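Transcriptional protein SWT1 (Saccharomyces cerevisiae, PDB 4PQZ) is an RNA endonuclease involved in transcription, probably as an activator, and is represented by its C-terminal HEPN-like domain. Local coordinates at residues A[47-59]-A[136-148]. Sequence-based numbering, arbitrary orientation.
Sequences KETIFFAIDHTLR and LHFLFSKFTNEEK
Phe143 lays its ring against the flank of helix 35-62, between His56, Thr57, Ala53 and Phe52. His56 presents its edge to one face of this ring, an edge-to-face pair with centroids 5.0 Å apart and planes at 69°; Leu139 O and Phe140 CA lie over the opposite face. At the rim, Thr57 OG1 comes within 3.4 Å of Phe143 CE1, and Ala53 O lies near the ring plane, 3.6 Å from Phe143 CZ. Phe52 has CG anti to the backbone N (chi1 168°), which swings its ring toward the loop: CE2 touches Phe143 CE2 at 3.7 Å, and CD2 meets Phe140 CZ, both rings being met obliquely. The four rings form an aromatic cluster, and no hydrogen bond links the two segments. Glu147, extended beyond CG, sends OE2 to the edge of the Phe52 ring, 3.8 Å from Phe52 CZ, its carboxylate nearly perpendicular to that ring. Its backbone N bonds to Thr144 OG1 and its OE1 takes a weak bond from Thr144 N, a capping box that starts helix 145-163. Farther along, the small Ala53 lets the backbones approach, its CB 4.0 Å from Leu139 CB and 3.8 Å from Phe140 CE1. Leu136 forks over the helix, CD1 on Thr49 CG2 and CD2 on Ile50 CG1. Thr49 turns this methyl toward the contact, while its OG1 bonds back to Gln45 O. The contact packs the end of helix 122-139, the turn after it and the start of helix 145-163 against helix 35-62 in the all-helical HEPN-like domain, with helix 79-88 touching Ile50 and helix 90-97 touching Thr57.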
# COMPACT_ATOMS: atom_id res chain seq x y z
N LYS A 47 0.43 -5.80 -0.81
CA LYS A 47 1.64 -5.58 -1.63
C LYS A 47 1.32 -5.29 -3.10
O LYS A 47 1.79 -4.28 -3.64
CB LYS A 47 2.59 -6.78 -1.55
CG LYS A 47 3.65 -6.70 -0.46
CD LYS A 47 4.46 -8.00 -0.37
CE LYS A 47 5.40 -8.19 -1.56
NZ LYS A 47 5.97 -9.58 -1.61
N GLU A 48 0.54 -6.16 -3.73
CA GLU A 48 0.17 -5.99 -5.13
C GLU A 48 -0.58 -4.69 -5.37
O GLU A 48 -0.43 -4.05 -6.41
CB GLU A 48 -0.67 -7.16 -5.61
CG GLU A 48 0.10 -8.43 -5.89
CD GLU A 48 -0.80 -9.57 -6.33
OE1 GLU A 48 -2.04 -9.40 -6.27
OE2 GLU A 48 -0.27 -10.63 -6.72
N THR A 49 -1.39 -4.30 -4.40
CA THR A 49 -2.23 -3.11 -4.51
C THR A 49 -1.42 -1.83 -4.32
O THR A 49 -1.69 -0.80 -4.94
CB THR A 49 -3.42 -3.18 -3.51
OG1 THR A 49 -4.07 -4.45 -3.64
CG2 THR A 49 -4.43 -2.09 -3.75
N ILE A 50 -0.42 -1.88 -3.44
CA ILE A 50 0.48 -0.76 -3.25
C ILE A 50 1.29 -0.55 -4.53
O ILE A 50 1.48 0.57 -4.99
CB ILE A 50 1.44 -0.98 -2.07
CG1 ILE A 50 0.67 -1.09 -0.75
CG2 ILE A 50 2.45 0.15 -1.99
CD1 ILE A 50 1.51 -1.67 0.39
N PHE A 51 1.75 -1.66 -5.10
CA PHE A 51 2.60 -1.62 -6.29
C PHE A 51 1.81 -1.07 -7.47
O PHE A 51 2.29 -0.17 -8.16
CB PHE A 51 3.17 -3.01 -6.62
CG PHE A 51 4.10 -3.54 -5.56
CD1 PHE A 51 4.60 -2.70 -4.57
CD2 PHE A 51 4.49 -4.87 -5.57
CE1 PHE A 51 5.46 -3.19 -3.60
CE2 PHE A 51 5.35 -5.37 -4.60
CZ PHE A 51 5.84 -4.52 -3.62
N PHE A 52 0.60 -1.59 -7.68
CA PHE A 52 -0.30 -1.08 -8.71
C PHE A 52 -0.48 0.43 -8.59
O PHE A 52 -0.37 1.15 -9.59
CB PHE A 52 -1.69 -1.76 -8.64
CG PHE A 52 -2.75 -1.07 -9.48
CD1 PHE A 52 -2.81 -1.27 -10.86
CD2 PHE A 52 -3.68 -0.21 -8.89
CE1 PHE A 52 -3.79 -0.63 -11.64
CE2 PHE A 52 -4.66 0.43 -9.66
CZ PHE A 52 -4.71 0.22 -11.03
N ALA A 53 -0.76 0.89 -7.36
CA ALA A 53 -1.05 2.30 -7.10
C ALA A 53 0.15 3.20 -7.37
O ALA A 53 0.01 4.29 -7.94
CB ALA A 53 -1.55 2.49 -5.68
N ILE A 54 1.33 2.75 -6.96
CA ILE A 54 2.54 3.51 -7.21
C ILE A 54 2.91 3.51 -8.69
O ILE A 54 3.20 4.57 -9.26
CB ILE A 54 3.70 3.01 -6.33
CG1 ILE A 54 3.42 3.41 -4.87
CG2 ILE A 54 5.01 3.58 -6.81
CD1 ILE A 54 4.51 3.08 -3.95
N ASP A 55 2.87 2.34 -9.33
CA ASP A 55 3.08 2.20 -10.78
C ASP A 55 2.20 3.14 -11.59
O ASP A 55 2.67 3.85 -12.46
CB ASP A 55 2.81 0.75 -11.22
CG ASP A 55 3.15 0.49 -12.71
OD1 ASP A 55 4.32 0.20 -13.04
OD2 ASP A 55 2.24 0.57 -13.56
N HIS A 56 0.91 3.13 -11.28
CA HIS A 56 -0.09 3.86 -12.06
C HIS A 56 0.07 5.37 -11.95
O HIS A 56 -0.08 6.12 -12.93
CB HIS A 56 -1.51 3.44 -11.61
CG HIS A 56 -2.55 3.64 -12.66
ND1 HIS A 56 -3.40 4.74 -12.68
CD2 HIS A 56 -2.89 2.89 -13.74
CE1 HIS A 56 -4.20 4.65 -13.72
NE2 HIS A 56 -3.92 3.54 -14.39
N THR A 57 0.37 5.82 -10.74
CA THR A 57 0.54 7.23 -10.47
C THR A 57 1.85 7.76 -11.12
O THR A 57 1.86 8.84 -11.72
CB THR A 57 0.48 7.47 -8.94
OG1 THR A 57 -0.89 7.57 -8.51
CG2 THR A 57 1.27 8.73 -8.51
N LEU A 58 2.92 6.98 -11.04
CA LEU A 58 4.21 7.38 -11.61
C LEU A 58 4.18 7.42 -13.14
O LEU A 58 4.66 8.38 -13.75
CB LEU A 58 5.33 6.45 -11.14
CG LEU A 58 6.13 6.88 -9.90
CD1 LEU A 58 6.29 8.36 -9.86
CD2 LEU A 58 5.43 6.56 -8.71
N ARG A 59 3.60 6.39 -13.74
CA ARG A 59 3.43 6.32 -15.18
C ARG A 59 2.55 7.45 -15.71
O ARG A 59 2.76 7.95 -16.81
CB ARG A 59 2.87 4.96 -15.57
CG ARG A 59 3.87 3.82 -15.49
CD ARG A 59 3.25 2.54 -16.03
NE ARG A 59 4.14 1.39 -15.98
CZ ARG A 59 5.01 1.07 -16.94
NH1 ARG A 59 5.11 1.83 -18.03
NH2 ARG A 59 5.78 -0.01 -16.80
N LEU A 136 -3.91 3.22 1.17
CA LEU A 136 -4.40 2.90 -0.17
C LEU A 136 -5.51 3.83 -0.63
O LEU A 136 -5.61 4.15 -1.81
CB LEU A 136 -4.82 1.44 -0.27
CG LEU A 136 -3.63 0.47 -0.29
CD1 LEU A 136 -4.08 -0.98 -0.15
CD2 LEU A 136 -2.75 0.69 -1.53
N HIS A 137 -6.35 4.25 0.30
CA HIS A 137 -7.36 5.26 0.01
C HIS A 137 -6.77 6.53 -0.60
O HIS A 137 -7.23 6.98 -1.65
CB HIS A 137 -8.16 5.59 1.27
CG HIS A 137 -9.23 4.58 1.58
ND1 HIS A 137 -9.81 4.45 2.83
CD2 HIS A 137 -9.83 3.66 0.79
CE1 HIS A 137 -10.71 3.50 2.79
NE2 HIS A 137 -10.74 2.99 1.57
N PHE A 138 -5.77 7.11 0.06
CA PHE A 138 -5.11 8.31 -0.45
C PHE A 138 -4.39 8.05 -1.78
O PHE A 138 -4.45 8.88 -2.69
CB PHE A 138 -4.15 8.90 0.60
CG PHE A 138 -4.84 9.31 1.88
CD1 PHE A 138 -5.73 10.36 1.88
CD2 PHE A 138 -4.61 8.62 3.07
CE1 PHE A 138 -6.40 10.74 3.05
CE2 PHE A 138 -5.27 8.98 4.24
CZ PHE A 138 -6.17 10.05 4.24
N LEU A 139 -3.74 6.90 -1.89
CA LEU A 139 -3.05 6.51 -3.11
C LEU A 139 -4.00 6.23 -4.27
O LEU A 139 -3.57 6.23 -5.43
CB LEU A 139 -2.12 5.31 -2.88
CG LEU A 139 -0.95 5.40 -1.90
CD1 LEU A 139 -0.29 4.03 -1.79
CD2 LEU A 139 0.06 6.45 -2.32
N PHE A 140 -5.28 6.00 -3.98
CA PHE A 140 -6.30 5.80 -5.03
C PHE A 140 -7.11 7.07 -5.30
O PHE A 140 -7.97 7.08 -6.19
CB PHE A 140 -7.27 4.66 -4.66
CG PHE A 140 -6.82 3.29 -5.12
CD1 PHE A 140 -5.61 2.75 -4.70
CD2 PHE A 140 -7.62 2.53 -5.97
CE1 PHE A 140 -5.20 1.50 -5.12
CE2 PHE A 140 -7.21 1.27 -6.40
CZ PHE A 140 -6.00 0.76 -5.96
N SER A 141 -6.83 8.13 -4.55
CA SER A 141 -7.72 9.29 -4.48
C SER A 141 -7.95 10.03 -5.82
O SER A 141 -8.90 10.82 -5.94
CB SER A 141 -7.26 10.28 -3.40
OG SER A 141 -6.09 10.98 -3.80
N LYS A 142 -7.11 9.77 -6.81
CA LYS A 142 -7.30 10.38 -8.11
C LYS A 142 -7.51 9.33 -9.19
O LYS A 142 -7.49 9.65 -10.37
CB LYS A 142 -6.13 11.30 -8.48
CG LYS A 142 -5.93 12.44 -7.49
CD LYS A 142 -4.92 13.43 -8.04
CE LYS A 142 -5.43 14.86 -7.95
NZ LYS A 142 -4.63 15.75 -8.85
N PHE A 143 -7.71 8.09 -8.77
CA PHE A 143 -7.99 7.02 -9.72
C PHE A 143 -9.45 7.10 -10.19
O PHE A 143 -10.22 7.97 -9.75
CB PHE A 143 -7.68 5.64 -9.11
CG PHE A 143 -6.21 5.37 -8.93
CD1 PHE A 143 -5.24 6.32 -9.26
CD2 PHE A 143 -5.79 4.14 -8.42
CE1 PHE A 143 -3.87 6.06 -9.08
CE2 PHE A 143 -4.41 3.87 -8.24
CZ PHE A 143 -3.45 4.83 -8.56
N THR A 144 -9.83 6.22 -11.09
CA THR A 144 -11.21 6.22 -11.57
C THR A 144 -12.18 5.65 -10.53
O THR A 144 -11.77 4.95 -9.59
CB THR A 144 -11.34 5.46 -12.88
OG1 THR A 144 -11.34 4.05 -12.63
CG2 THR A 144 -10.17 5.82 -13.82
N ASN A 145 -13.46 5.98 -10.67
CA ASN A 145 -14.49 5.49 -9.75
C ASN A 145 -14.47 3.96 -9.69
O ASN A 145 -14.63 3.36 -8.62
CB ASN A 145 -15.87 6.02 -10.16
CG ASN A 145 -16.96 5.69 -9.14
OD1 ASN A 145 -17.66 4.68 -9.27
ND2 ASN A 145 -17.11 6.55 -8.13
N GLU A 146 -14.23 3.36 -10.84
CA GLU A 146 -14.10 1.91 -10.98
C GLU A 146 -12.98 1.30 -10.14
O GLU A 146 -13.19 0.29 -9.45
CB GLU A 146 -13.81 1.59 -12.44
CG GLU A 146 -14.05 0.16 -12.79
CD GLU A 146 -14.56 0.05 -14.21
OE1 GLU A 146 -13.71 0.05 -15.12
OE2 GLU A 146 -15.79 -0.02 -14.40
N GLU A 147 -11.80 1.91 -10.22
CA GLU A 147 -10.63 1.38 -9.53
C GLU A 147 -10.83 1.54 -8.04
O GLU A 147 -10.46 0.66 -7.27
CB GLU A 147 -9.32 2.02 -10.05
CG GLU A 147 -8.96 1.52 -11.46
CD GLU A 147 -7.96 2.41 -12.20
OE1 GLU A 147 -7.80 3.60 -11.83
OE2 GLU A 147 -7.33 1.92 -13.17
N LYS A 148 -11.46 2.64 -7.66
CA LYS A 148 -11.84 2.89 -6.27
C LYS A 148 -12.86 1.89 -5.67
O LYS A 148 -12.68 1.45 -4.53
CB LYS A 148 -12.31 4.35 -6.09
CG LYS A 148 -11.17 5.38 -6.10
CD LYS A 148 -11.51 6.62 -6.89
CE LYS A 148 -11.92 7.79 -6.02
NZ LYS A 148 -13.02 8.58 -6.68